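PDB 6YHH: beta-N-acetylglucosaminidase-like protein Glycoside hydrolase family 20 from Flavobacterium johnsoniae, which probably hydrolyses terminal N-acetylglucosamine residues from chitin-derived oligosaccharides, acting as a chitobiase of the bacterial chitin-degradation pathway. Local coordinates for residues H181-Q186 with S238-A243; D232-G237 with S281-P286; G314-E319 with M364-I369; L344-T349 with I369-L374; I379-R384 with K405-N410. All blocks are in the same frame, centred on the assembly; numbering follows the deposited sequence.

Contact 1: residues H181-Q186 with S238-A243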
# COMPACT_ATOMS: atom_id res chain seq x y z
N HIS A 181 -5.74 -1.34 -20.04
CA HIS A 181 -6.76 -2.25 -20.58
C HIS A 181 -7.96 -2.14 -19.69
O HIS A 181 -8.00 -2.75 -18.60
CB HIS A 181 -6.15 -3.69 -20.69
CG HIS A 181 -7.06 -4.72 -21.30
ND1 HIS A 181 -7.04 -4.99 -22.65
CD2 HIS A 181 -8.04 -5.52 -20.79
CE1 HIS A 181 -7.97 -5.87 -22.93
NE2 HIS A 181 -8.56 -6.24 -21.82
N LEU A 182 -8.90 -1.26 -20.11
CA LEU A 182 -9.90 -0.69 -19.27
C LEU A 182 -11.29 -1.35 -19.36
O LEU A 182 -12.20 -0.99 -18.59
CB LEU A 182 -10.03 0.81 -19.58
CG LEU A 182 -8.92 1.71 -19.10
CD1 LEU A 182 -8.88 3.00 -19.91
CD2 LEU A 182 -9.22 1.97 -17.67
N VAL A 183 -11.38 -2.38 -20.19
CA VAL A 183 -12.59 -3.11 -20.44
C VAL A 183 -12.27 -4.53 -20.89
O VAL A 183 -11.32 -4.73 -21.67
CB VAL A 183 -13.44 -2.44 -21.58
CG1 VAL A 183 -14.76 -3.20 -21.65
CG2 VAL A 183 -13.56 -0.90 -21.35
N ASP A 184 -13.02 -5.51 -20.38
CA ASP A 184 -12.93 -6.86 -20.86
C ASP A 184 -14.22 -7.55 -20.40
O ASP A 184 -15.22 -6.86 -19.96
CB ASP A 184 -11.64 -7.55 -20.37
CG ASP A 184 -11.14 -8.58 -21.32
OD1 ASP A 184 -11.83 -9.64 -21.44
OD2 ASP A 184 -10.11 -8.37 -21.96
N ASP A 185 -14.29 -8.87 -20.54
CA ASP A 185 -15.52 -9.60 -20.21
C ASP A 185 -15.94 -9.46 -18.73
O ASP A 185 -17.11 -9.59 -18.37
CB ASP A 185 -15.36 -11.11 -20.50
CG ASP A 185 -15.19 -11.42 -21.98
OD1 ASP A 185 -16.21 -11.28 -22.72
OD2 ASP A 185 -14.03 -11.82 -22.32
N GLN A 186 -14.94 -9.22 -17.91
CA GLN A 186 -15.05 -9.24 -16.46
C GLN A 186 -15.33 -7.85 -15.85
O GLN A 186 -15.31 -7.71 -14.62
CB GLN A 186 -13.75 -9.83 -15.87
CG GLN A 186 -13.53 -11.27 -16.22
CD GLN A 186 -12.96 -11.53 -17.61
OE1 GLN A 186 -12.62 -10.63 -18.36
NE2 GLN A 186 -12.92 -12.78 -17.97
N SER A 238 -18.52 -9.36 -23.05
CA SER A 238 -19.55 -9.75 -22.05
C SER A 238 -20.12 -8.59 -21.25
O SER A 238 -21.32 -8.52 -20.98
CB SER A 238 -19.09 -10.88 -21.10
OG SER A 238 -18.56 -11.96 -21.82
N ALA A 239 -19.23 -7.73 -20.75
CA ALA A 239 -19.58 -6.65 -19.91
C ALA A 239 -20.26 -5.56 -20.69
O ALA A 239 -21.34 -5.11 -20.28
CB ALA A 239 -18.36 -6.10 -19.24
N ILE A 240 -19.72 -5.20 -21.86
CA ILE A 240 -20.40 -4.20 -22.70
C ILE A 240 -21.85 -4.60 -22.99
O ILE A 240 -22.82 -3.78 -22.92
CB ILE A 240 -19.62 -3.96 -23.99
CG1 ILE A 240 -18.27 -3.29 -23.69
CG2 ILE A 240 -20.44 -3.07 -24.94
CD1 ILE A 240 -17.43 -3.17 -24.91
N LEU A 241 -22.01 -5.86 -23.32
CA LEU A 241 -23.32 -6.38 -23.76
C LEU A 241 -24.26 -6.66 -22.58
O LEU A 241 -25.42 -6.89 -22.77
CB LEU A 241 -23.11 -7.64 -24.59
CG LEU A 241 -22.43 -7.37 -25.94
CD1 LEU A 241 -22.05 -8.67 -26.64
CD2 LEU A 241 -23.39 -6.60 -26.85
N THR A 242 -23.74 -6.75 -21.34
CA THR A 242 -24.60 -6.72 -20.16
C THR A 242 -25.35 -5.37 -20.07
O THR A 242 -26.54 -5.34 -19.74
CB THR A 242 -23.76 -6.99 -18.89
OG1 THR A 242 -23.15 -8.26 -19.00
CG2 THR A 242 -24.61 -6.92 -17.63
N ALA A 243 -24.66 -4.27 -20.36
CA ALA A 243 -25.26 -2.95 -20.40
C ALA A 243 -26.11 -2.69 -21.69
O ALA A 243 -27.21 -2.10 -21.60
CB ALA A 243 -24.19 -1.87 -20.33
O HOH W 1 -16.92 -6.46 -22.29
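Asp185 and Ser238 carry the polar part of this contact. One carboxylate oxygen, Asp185 OD1, accepts two bonds: from Ser238 OG at 2.6 Å and from Ser238 N at 3.0 Å, the latter at 158°. The two donors grip it from opposite faces of the carboxylate plane, both on the anti side. With CG beside its backbone N (chi1 -66°), Asp185 turns its carboxylate to the first residue of segment 238-243. A leucine here would probably leave both Ser238 donors without their shared acceptor and let the serine hydroxyl turn. Water-mediated bonding is looser: one water accepts from Ile240 N and donates weakly to Asp184 O. Ala239 packs its methyl on that carbonyl oxygen, Ala239 CB lying 3.3 Å from Asp184 O. The apolar part is one pair, Val183 CG1 and Ile240 CG1 at 4.1 Å, their side chains crossing at about a right angle. The arrangement fits a TIM barrel, in which the end of strand 177-184 meets the short helix 238-243 beside the presumed active site.

Contact 2: residues D232-G237 with S281-P286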
# COMPACT_ATOMS: atom_id res chain seq x y z
N ASP A 232 -11.55 -2.70 -25.71
CA ASP A 232 -11.40 -3.85 -26.54
C ASP A 232 -12.73 -4.28 -27.20
O ASP A 232 -13.67 -4.67 -26.51
CB ASP A 232 -10.81 -4.98 -25.64
CG ASP A 232 -10.43 -6.23 -26.39
OD1 ASP A 232 -10.77 -6.37 -27.56
OD2 ASP A 232 -9.77 -7.12 -25.75
N VAL A 233 -12.77 -4.21 -28.54
CA VAL A 233 -13.94 -4.51 -29.35
C VAL A 233 -13.52 -5.26 -30.59
O VAL A 233 -12.36 -5.04 -31.08
CB VAL A 233 -14.70 -3.20 -29.73
CG1 VAL A 233 -15.37 -2.62 -28.52
CG2 VAL A 233 -13.79 -2.18 -30.40
N PRO A 234 -14.34 -6.18 -31.14
CA PRO A 234 -15.69 -6.51 -30.73
C PRO A 234 -15.85 -7.79 -29.93
O PRO A 234 -16.95 -8.06 -29.42
CB PRO A 234 -16.44 -6.66 -32.09
CG PRO A 234 -15.37 -7.34 -32.92
CD PRO A 234 -14.07 -6.69 -32.51
N GLY A 235 -14.76 -8.52 -29.76
CA GLY A 235 -14.75 -9.73 -28.93
C GLY A 235 -14.63 -9.27 -27.46
O GLY A 235 -14.66 -8.05 -27.16
N HIS A 236 -14.58 -10.23 -26.53
CA HIS A 236 -14.41 -9.90 -25.11
C HIS A 236 -15.52 -8.92 -24.73
O HIS A 236 -15.33 -8.03 -23.87
CB HIS A 236 -13.00 -9.27 -24.88
CG HIS A 236 -11.89 -10.28 -24.79
ND1 HIS A 236 -11.24 -10.85 -25.86
CD2 HIS A 236 -11.35 -10.85 -23.69
CE1 HIS A 236 -10.35 -11.73 -25.41
NE2 HIS A 236 -10.42 -11.74 -24.10
N GLY A 237 -16.73 -9.19 -25.26
CA GLY A 237 -17.83 -8.23 -25.13
C GLY A 237 -18.79 -8.44 -23.99
O GLY A 237 -19.82 -7.76 -23.97
N SER A 281 -17.89 -16.07 -25.85
CA SER A 281 -18.60 -15.78 -27.08
C SER A 281 -19.25 -14.38 -27.30
O SER A 281 -19.48 -14.03 -28.45
CB SER A 281 -19.65 -16.86 -27.30
OG SER A 281 -20.63 -16.77 -26.36
N PRO A 282 -19.57 -13.61 -26.26
CA PRO A 282 -20.31 -12.38 -26.53
C PRO A 282 -19.46 -11.38 -27.36
O PRO A 282 -18.31 -11.11 -27.04
CB PRO A 282 -20.59 -11.81 -25.13
CG PRO A 282 -20.69 -13.05 -24.26
CD PRO A 282 -19.61 -13.93 -24.81
N THR A 283 -20.02 -10.95 -28.46
CA THR A 283 -19.32 -10.19 -29.46
C THR A 283 -20.25 -9.09 -29.98
O THR A 283 -21.44 -9.35 -30.37
CB THR A 283 -18.92 -11.09 -30.70
OG1 THR A 283 -18.27 -12.28 -30.26
CG2 THR A 283 -17.96 -10.41 -31.64
N LEU A 284 -19.71 -7.89 -30.12
CA LEU A 284 -20.47 -6.81 -30.76
C LEU A 284 -20.84 -7.12 -32.20
O LEU A 284 -20.09 -7.78 -32.91
CB LEU A 284 -19.65 -5.55 -30.77
CG LEU A 284 -19.62 -4.83 -29.44
CD1 LEU A 284 -19.98 -5.43 -28.11
CD2 LEU A 284 -18.75 -3.55 -29.49
N ASP A 285 -22.00 -6.63 -32.60
CA ASP A 285 -22.56 -6.89 -33.94
C ASP A 285 -22.13 -5.83 -34.92
O ASP A 285 -22.65 -4.70 -34.91
CB ASP A 285 -24.11 -7.02 -33.85
CG ASP A 285 -24.78 -7.29 -35.18
OD1 ASP A 285 -24.13 -7.33 -36.25
OD2 ASP A 285 -26.05 -7.46 -35.14
N PRO A 286 -21.25 -6.21 -35.87
CA PRO A 286 -20.75 -5.21 -36.81
C PRO A 286 -21.74 -4.87 -37.96
O PRO A 286 -21.37 -4.01 -38.78
CB PRO A 286 -19.55 -5.91 -37.41
CG PRO A 286 -19.93 -7.36 -37.45
CD PRO A 286 -20.75 -7.54 -36.19
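Leu284 and Pro234 lose the most surface in this contact, and they meet through both backbone and side chain. Leu284 N donates to Pro234 O at 2.9 Å with an N-H...O angle of 158°, the donor tilted modestly from the carbonyl plane. The same oxygen lies 3.2 Å from Thr283 CA in a CA-H...O contact, so two successive residues close on one carbonyl. Beside this bond the side chains join at their first carbons, Pro234 CB to Leu284 CB at 3.6 Å. With CG beside the backbone N (chi1 -78°), the other end of the leucine reaches back along the partner chain: Leu284 CD2 touches Val233 CG1, also at 3.6 Å, and is thus set against the residue on the other side of the cis peptide bond that precedes Pro234.

Gly237 comes next in buried area. Its N donates to Pro282 O at 3.1 Å, from above the carbonyl plane and less straight (142°). A side chain here would be directed at that same oxygen and would clash with it, so the absence of a CB is what permits the close approach.

Segment 232-237 lies between strand 226-230 and helix 238-243, and segment 281-286 leads into helix 289-302. Leu284 also packs on Ile240 and Leu241 of helix 238-243, while Val233 and Pro234 lie against Phe348 of helix 341-358.

Contact 3: residues G314-E319 with M364-I369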
# COMPACT_ATOMS: atom_id res chain seq x y z
N GLY A 314 -8.38 -2.79 -29.23
CA GLY A 314 -8.39 -4.22 -28.99
C GLY A 314 -8.48 -5.11 -30.21
O GLY A 314 -7.62 -5.03 -31.11
N GLY A 315 -9.45 -6.02 -30.25
CA GLY A 315 -9.69 -6.85 -31.41
C GLY A 315 -9.19 -8.28 -31.31
O GLY A 315 -9.18 -8.97 -32.31
N ASP A 316 -8.75 -8.71 -30.11
CA ASP A 316 -8.26 -10.09 -29.92
C ASP A 316 -9.41 -11.08 -29.75
O ASP A 316 -10.47 -10.74 -29.20
CB ASP A 316 -7.32 -10.20 -28.72
CG ASP A 316 -7.93 -9.61 -27.42
OD1 ASP A 316 -8.75 -8.66 -27.45
OD2 ASP A 316 -7.56 -10.13 -26.33
N GLU A 317 -9.20 -12.29 -30.24
CA GLU A 317 -9.99 -13.42 -29.79
C GLU A 317 -11.50 -13.33 -29.98
O GLU A 317 -12.24 -13.89 -29.19
CB GLU A 317 -9.68 -13.76 -28.31
CG GLU A 317 -8.22 -14.15 -28.02
CD GLU A 317 -8.00 -14.48 -26.55
OE1 GLU A 317 -8.60 -13.84 -25.66
OE2 GLU A 317 -7.15 -15.36 -26.26
N ASN A 318 -11.92 -12.81 -31.14
CA ASN A 318 -13.29 -13.00 -31.60
C ASN A 318 -13.30 -14.40 -32.22
O ASN A 318 -12.79 -14.57 -33.31
CB ASN A 318 -13.63 -11.92 -32.59
CG ASN A 318 -15.00 -12.16 -33.24
OD1 ASN A 318 -15.77 -12.97 -32.80
ND2 ASN A 318 -15.25 -11.43 -34.28
N GLU A 319 -13.84 -15.39 -31.56
CA GLU A 319 -13.84 -16.71 -32.22
C GLU A 319 -14.93 -16.92 -33.26
O GLU A 319 -14.96 -17.91 -34.00
CB GLU A 319 -13.91 -17.77 -31.16
CG GLU A 319 -12.55 -17.86 -30.49
CD GLU A 319 -12.50 -18.94 -29.42
OE1 GLU A 319 -11.39 -19.43 -29.26
OE2 GLU A 319 -13.55 -19.28 -28.76
N MET A 364 -4.88 1.63 -32.84
CA MET A 364 -4.05 0.48 -32.54
C MET A 364 -4.95 -0.69 -32.22
O MET A 364 -6.01 -0.52 -31.66
CB MET A 364 -3.15 0.87 -31.35
CG MET A 364 -2.18 -0.24 -30.95
SD MET A 364 -0.91 0.39 -29.87
CE MET A 364 0.05 -1.12 -29.60
N GLY A 365 -4.48 -1.88 -32.52
CA GLY A 365 -5.20 -3.09 -32.16
C GLY A 365 -4.34 -4.33 -32.10
O GLY A 365 -3.25 -4.38 -32.70
N TRP A 366 -4.86 -5.36 -31.42
CA TRP A 366 -4.22 -6.67 -31.41
C TRP A 366 -4.18 -7.25 -32.84
O TRP A 366 -4.98 -6.89 -33.70
CB TRP A 366 -4.99 -7.60 -30.48
CG TRP A 366 -5.02 -7.11 -29.04
CD1 TRP A 366 -6.12 -6.71 -28.35
CD2 TRP A 366 -3.91 -7.02 -28.10
NE1 TRP A 366 -5.75 -6.26 -27.11
CE2 TRP A 366 -4.41 -6.46 -26.93
CE3 TRP A 366 -2.53 -7.33 -28.15
CZ2 TRP A 366 -3.64 -6.22 -25.82
CZ3 TRP A 366 -1.77 -7.13 -27.03
CH2 TRP A 366 -2.32 -6.59 -25.87
N GLU A 367 -3.18 -8.07 -33.10
CA GLU A 367 -2.82 -8.46 -34.47
C GLU A 367 -3.97 -8.99 -35.33
O GLU A 367 -3.88 -8.93 -36.58
CB GLU A 367 -1.66 -9.46 -34.38
CG GLU A 367 -2.05 -10.81 -33.80
CD GLU A 367 -0.90 -11.74 -33.71
OE1 GLU A 367 0.01 -11.43 -32.92
OE2 GLU A 367 -0.91 -12.78 -34.44
N GLU A 368 -4.99 -9.58 -34.72
CA GLU A 368 -6.16 -10.05 -35.48
C GLU A 368 -6.76 -9.03 -36.40
O GLU A 368 -7.35 -9.44 -37.45
CB GLU A 368 -7.23 -10.70 -34.64
CG GLU A 368 -6.73 -11.93 -33.88
CD GLU A 368 -6.25 -11.67 -32.45
OE1 GLU A 368 -5.55 -10.64 -32.24
OE2 GLU A 368 -6.56 -12.54 -31.54
N ILE A 369 -6.59 -7.75 -36.10
CA ILE A 369 -7.16 -6.72 -36.95
C ILE A 369 -6.54 -6.62 -38.33
O ILE A 369 -7.13 -6.00 -39.25
CB ILE A 369 -7.22 -5.29 -36.30
CG1 ILE A 369 -5.84 -4.69 -36.09
CG2 ILE A 369 -8.02 -5.36 -34.97
CD1 ILE A 369 -5.86 -3.20 -35.80
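Gly314 and Gly365 bring the two backbones within 4.6 Å, CA to CA, where strand 362-366 runs past the loop that follows strand 310-312. Trp366 N donates to Gly314 O at 2.8 Å, from above the carbonyl plane. Positive phi at Gly314 and Gly315 suits residues without a side chain, and a CB on Gly315 would collide with Ile369 CG2. The second bond joins backbone to side chain: Glu317 N donates to Glu368 OE2 at 3.0 Å, reaching it from well above the carboxylate plane. Glu368 gets there by a bend at chi2 (94°), which brings its carboxylate against Asp316 CA; its other oxygen, OE1, is held by Trp383 NE1. This is consistent with Glu368 helping to position the backbone of Glu317, the predicted proton donor. Asp316 and Trp366 lie side by side and point the same way, carboxylate and indole planes 43° apart, with Asp316 OD1 3.4 Å from Trp366 CD1. The indole NE1 bonds to Glu230, and Gly315 N stands at the ring edge. Strand 379-382 pairs with strand 362-366 through Gly365 on one flank, its His381 stacking on the indole, while helix 341-358 packs against Ile369 and Glu368.

Contact 4: residues L344-T349 with I369-L374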
# COMPACT_ATOMS: atom_id res chain seq x y z
N LEU A 344 -14.31 -9.21 -41.92
CA LEU A 344 -15.41 -8.44 -41.38
C LEU A 344 -15.00 -7.61 -40.17
O LEU A 344 -15.43 -6.46 -39.95
CB LEU A 344 -16.55 -9.38 -41.05
CG LEU A 344 -17.77 -8.83 -40.30
CD1 LEU A 344 -18.41 -7.69 -41.03
CD2 LEU A 344 -18.80 -9.93 -40.03
N GLN A 345 -14.14 -8.20 -39.34
CA GLN A 345 -13.65 -7.49 -38.16
C GLN A 345 -12.74 -6.32 -38.56
O GLN A 345 -12.77 -5.25 -37.93
CB GLN A 345 -12.93 -8.43 -37.20
CG GLN A 345 -12.70 -7.78 -35.85
CD GLN A 345 -11.84 -8.64 -34.93
OE1 GLN A 345 -11.98 -9.84 -34.89
NE2 GLN A 345 -10.96 -8.02 -34.20
N THR A 346 -11.98 -6.48 -39.63
CA THR A 346 -11.17 -5.36 -40.12
C THR A 346 -12.08 -4.26 -40.67
O THR A 346 -11.84 -3.08 -40.45
CB THR A 346 -10.23 -5.86 -41.22
OG1 THR A 346 -9.25 -6.78 -40.64
CG2 THR A 346 -9.47 -4.65 -41.87
N TYR A 347 -13.13 -4.65 -41.41
CA TYR A 347 -14.14 -3.64 -41.81
C TYR A 347 -14.72 -2.84 -40.62
O TYR A 347 -14.79 -1.61 -40.63
CB TYR A 347 -15.26 -4.34 -42.53
CG TYR A 347 -16.40 -3.44 -42.89
CD1 TYR A 347 -17.40 -3.22 -42.03
CD2 TYR A 347 -16.44 -2.78 -44.13
CE1 TYR A 347 -18.42 -2.34 -42.30
CE2 TYR A 347 -17.49 -1.91 -44.44
CZ TYR A 347 -18.46 -1.70 -43.52
OH TYR A 347 -19.56 -0.84 -43.74
N PHE A 348 -15.12 -3.58 -39.59
CA PHE A 348 -15.63 -3.01 -38.33
C PHE A 348 -14.60 -2.05 -37.74
O PHE A 348 -14.92 -0.94 -37.44
CB PHE A 348 -15.93 -4.18 -37.35
CG PHE A 348 -16.13 -3.74 -35.95
CD1 PHE A 348 -17.34 -3.19 -35.51
CD2 PHE A 348 -15.07 -3.82 -35.04
CE1 PHE A 348 -17.51 -2.76 -34.18
CE2 PHE A 348 -15.24 -3.40 -33.71
CZ PHE A 348 -16.45 -2.87 -33.29
N THR A 349 -13.37 -2.50 -37.60
CA THR A 349 -12.26 -1.70 -37.13
C THR A 349 -12.05 -0.40 -37.92
O THR A 349 -11.89 0.70 -37.36
CB THR A 349 -10.95 -2.51 -37.13
OG1 THR A 349 -11.13 -3.66 -36.27
CG2 THR A 349 -9.78 -1.69 -36.67
N ILE A 369 -6.59 -7.75 -36.10
CA ILE A 369 -7.16 -6.72 -36.95
C ILE A 369 -6.54 -6.62 -38.33
O ILE A 369 -7.13 -6.00 -39.25
CB ILE A 369 -7.22 -5.29 -36.30
CG1 ILE A 369 -5.84 -4.69 -36.09
CG2 ILE A 369 -8.02 -5.36 -34.97
CD1 ILE A 369 -5.86 -3.20 -35.80
N LEU A 370 -5.36 -7.17 -38.49
CA LEU A 370 -4.66 -7.06 -39.76
C LEU A 370 -5.15 -8.07 -40.81
O LEU A 370 -4.83 -9.25 -40.73
CB LEU A 370 -3.15 -7.18 -39.49
CG LEU A 370 -2.20 -7.06 -40.65
CD1 LEU A 370 -2.53 -5.91 -41.56
CD2 LEU A 370 -0.70 -7.13 -40.35
N THR A 371 -5.96 -7.53 -41.72
CA THR A 371 -6.22 -8.10 -43.04
C THR A 371 -5.99 -6.99 -44.07
O THR A 371 -5.71 -5.86 -43.71
CB THR A 371 -7.56 -8.79 -43.16
OG1 THR A 371 -8.60 -7.82 -43.05
CG2 THR A 371 -7.70 -9.90 -42.12
N LYS A 372 -6.11 -7.32 -45.39
CA LYS A 372 -5.58 -6.43 -46.42
C LYS A 372 -6.11 -5.01 -46.38
O LYS A 372 -5.36 -4.03 -46.62
CB LYS A 372 -5.74 -7.12 -47.80
CG LYS A 372 -7.15 -7.18 -48.26
N ASP A 373 -7.35 -4.78 -46.01
CA ASP A 373 -7.88 -3.43 -46.09
C ASP A 373 -7.68 -2.59 -44.80
O ASP A 373 -8.23 -1.51 -44.70
CB ASP A 373 -9.36 -3.48 -46.42
CG ASP A 373 -9.68 -3.97 -47.84
OD1 ASP A 373 -8.78 -4.18 -48.64
OD2 ASP A 373 -10.91 -4.14 -48.12
N LEU A 374 -7.01 -3.11 -43.77
CA LEU A 374 -6.62 -2.27 -42.66
C LEU A 374 -5.73 -1.15 -43.12
O LEU A 374 -4.72 -1.44 -43.76
CB LEU A 374 -5.84 -3.12 -41.62
CG LEU A 374 -5.57 -2.41 -40.30
CD1 LEU A 374 -6.84 -2.08 -39.53
CD2 LEU A 374 -4.61 -3.23 -39.43
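Thr346 lays its whole side chain over the loop 369-374, burying more surface than any other residue of the contact. The fold is that of a TIM barrel, and the contact joins helix 341-358 to the loop between strands 362-366 and 379-382. Thr346 OG1 donates to Ile369 O at 2.7 Å, from above the carbonyl plane, and lies equally close to Thr371 OG1, whose hydroxyl may bond to it. It is also within bonding distance of His342 O in its own helix, so the proton may be shared. Placing OG1 beside the backbone N (chi1 -67°) sends the methyl the other way, where Thr346 CG2 rests 3.5 Å from Leu374 N, within the type I turn Thr371-Leu374. A valine in its place would probably leave Ile369 O without this donor and set the Thr371 hydroxyl free to turn.

One helical turn on, Thr349 OG1 donates to Gln345 O at 2.8 Å. That carbonyl also takes Thr349 N, the two donors arriving from opposite faces of its plane. Gln345 spends its NE2 on Gly315 O, yet the same nitrogen passes Ile369 CG2 at 4.0 Å. Through its methyl, Thr349 CG2 touches Leu374 CD1 at 4.1 Å.

Contact 5: residues I379-R384 with K405-N410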
# COMPACT_ATOMS: atom_id res chain seq x y z
N ILE A 379 -1.61 0.90 -35.91
CA ILE A 379 -0.54 0.18 -35.23
C ILE A 379 -0.96 -1.24 -34.87
O ILE A 379 -2.07 -1.45 -34.31
CB ILE A 379 -0.12 0.94 -33.99
CG1 ILE A 379 0.32 2.31 -34.44
CG2 ILE A 379 1.01 0.23 -33.28
CD1 ILE A 379 0.63 3.24 -33.37
N VAL A 380 -0.11 -2.23 -35.21
CA VAL A 380 -0.44 -3.63 -35.05
C VAL A 380 0.24 -4.10 -33.76
O VAL A 380 1.46 -3.92 -33.64
CB VAL A 380 0.02 -4.47 -36.26
CG1 VAL A 380 -0.11 -6.00 -36.02
CG2 VAL A 380 -0.85 -4.10 -37.42
N HIS A 381 -0.51 -4.73 -32.86
CA HIS A 381 0.03 -5.19 -31.60
C HIS A 381 0.21 -6.71 -31.69
O HIS A 381 -0.74 -7.47 -31.63
CB HIS A 381 -0.90 -4.74 -30.47
CG HIS A 381 -0.25 -4.73 -29.13
ND1 HIS A 381 -0.85 -4.13 -28.06
CD2 HIS A 381 0.93 -5.26 -28.68
CE1 HIS A 381 -0.07 -4.24 -27.00
NE2 HIS A 381 1.01 -4.95 -27.33
N SER A 382 1.47 -7.13 -31.87
CA SER A 382 1.82 -8.51 -32.06
C SER A 382 1.91 -9.25 -30.72
O SER A 382 2.79 -8.95 -29.90
CB SER A 382 3.19 -8.58 -32.77
OG SER A 382 3.62 -9.92 -32.96
N TRP A 383 1.07 -10.26 -30.57
CA TRP A 383 0.93 -11.00 -29.31
C TRP A 383 0.89 -12.51 -29.38
O TRP A 383 1.24 -13.19 -28.34
CB TRP A 383 -0.30 -10.51 -28.55
CG TRP A 383 -1.60 -11.04 -29.06
CD1 TRP A 383 -2.37 -10.48 -30.01
CD2 TRP A 383 -2.34 -12.17 -28.56
NE1 TRP A 383 -3.54 -11.19 -30.18
CE2 TRP A 383 -3.56 -12.23 -29.29
CE3 TRP A 383 -2.09 -13.16 -27.60
CZ2 TRP A 383 -4.51 -13.23 -29.08
CZ3 TRP A 383 -3.05 -14.12 -27.36
CH2 TRP A 383 -4.22 -14.18 -28.14
N ARG A 384 0.60 -13.07 -30.56
CA ARG A 384 0.47 -14.52 -30.70
C ARG A 384 1.77 -15.19 -31.02
O ARG A 384 2.61 -14.66 -31.73
CB ARG A 384 -0.63 -14.81 -31.71
CG ARG A 384 -1.97 -14.24 -31.29
CD ARG A 384 -3.01 -14.39 -32.34
NE ARG A 384 -3.26 -15.75 -32.53
CZ ARG A 384 -3.61 -16.20 -33.72
NH1 ARG A 384 -3.67 -15.33 -34.76
NH2 ARG A 384 -3.86 -17.49 -33.87
N LYS A 405 3.30 -0.19 -38.62
CA LYS A 405 4.08 -0.04 -37.40
C LYS A 405 3.59 -1.04 -36.37
O LYS A 405 2.40 -1.30 -36.37
CB LYS A 405 3.91 1.32 -36.84
CG LYS A 405 4.43 2.40 -37.75
CD LYS A 405 4.42 3.78 -37.19
CE LYS A 405 3.03 4.36 -36.95
NZ LYS A 405 2.28 4.37 -38.25
N THR A 406 4.52 -1.60 -35.62
CA THR A 406 4.19 -2.74 -34.74
C THR A 406 4.82 -2.60 -33.36
O THR A 406 5.89 -2.08 -33.24
CB THR A 406 4.64 -4.05 -35.42
OG1 THR A 406 3.92 -4.19 -36.68
CG2 THR A 406 4.24 -5.23 -34.69
N VAL A 407 4.16 -3.17 -32.37
CA VAL A 407 4.68 -3.30 -31.00
C VAL A 407 4.60 -4.76 -30.64
O VAL A 407 3.59 -5.41 -30.89
CB VAL A 407 3.76 -2.48 -30.00
CG1 VAL A 407 4.19 -2.71 -28.55
CG2 VAL A 407 3.83 -0.99 -30.29
N LEU A 408 5.69 -5.28 -30.05
CA LEU A 408 5.79 -6.68 -29.67
C LEU A 408 5.37 -6.84 -28.20
O LEU A 408 5.98 -6.27 -27.27
CB LEU A 408 7.16 -7.22 -29.88
CG LEU A 408 7.24 -8.71 -29.65
CD1 LEU A 408 6.39 -9.53 -30.60
CD2 LEU A 408 8.65 -9.32 -29.59
N SER A 409 4.33 -7.63 -27.96
CA SER A 409 4.04 -8.19 -26.61
C SER A 409 4.22 -9.71 -26.48
O SER A 409 4.45 -10.17 -25.35
CB SER A 409 2.67 -7.76 -26.05
OG SER A 409 2.75 -6.38 -25.71
N ASN A 410 4.14 -10.45 -27.57
CA ASN A 410 4.45 -11.87 -27.51
C ASN A 410 5.83 -12.08 -26.87
O ASN A 410 6.78 -11.34 -27.23
CB ASN A 410 4.54 -12.48 -28.93
CG ASN A 410 4.73 -13.99 -28.87
OD1 ASN A 410 5.85 -14.52 -29.07
ND2 ASN A 410 3.68 -14.66 -28.38
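His381 reaches along its neighbour strand to Ser409: His381 NE2 donates to Ser409 OG at 2.8 Å, the hydroxyl tilted slightly from the imidazole plane and near the ring edge. With CG opposite the backbone N (chi1 -160°), the ring extends past Val407, and Val407 CG1 lies 4.1 Å from His381 NE2. Both ends of the imidazole are held, since ND1 bonds to His312, and Ser409 OG is also bonded to Glu447 O. Beyond the strand, Asn410 swings its amide back: ND2 donates to Trp383 O at 2.8 Å, nearly straight at 168° but from above the carbonyl plane.

The strands 379-382 and 406-408 run parallel, 19° apart, as the two strands of a beta-alpha-beta crossover through helix 394-401 in the TIM barrel. Val380 N to Lys405 O, Val407 N to Val380 O and Ser382 N to Val407 O form the ladder, and Ser382 O then accepts from both Ser409 N and Asn410 N where the pairing ends.

On the face of Val380 and Ser382, toward helix 394-401, Thr406 sets CG2 3.2 Å from Val380 O, and Leu408 CD1 lies 3.7 Å from Ser382 OG, a hydroxyl bonded to Ser395. Arg384 CG sits over the centre of the ring of its neighbour Trp383.

How the contacts relate
All five contacts lie in the catalytic barrel and are largely buried, and only in contact 4 does an exposed residue, Asp373, take part in the touching. Contact 5 is regular strand pairing, a ladder of backbone bonds; contacts 1 and 3 rely on carboxylates accepting backbone N-H groups, contact 2 on loop backbone and apolar carbons, and contact 4 on threonine hydroxyls. Contacts 3 and 4 share Ile369. Contacts 3 and 5 hold neighbouring strands, linked from Gly365 O to His381 N. Contacts 1, 2 and 3 gather acidic residues and His236 around the predicted proton donor Glu317, while the centre of contact 4 lies farthest from the chain centre, about 29 Å, its Phe348 packing on Pro234.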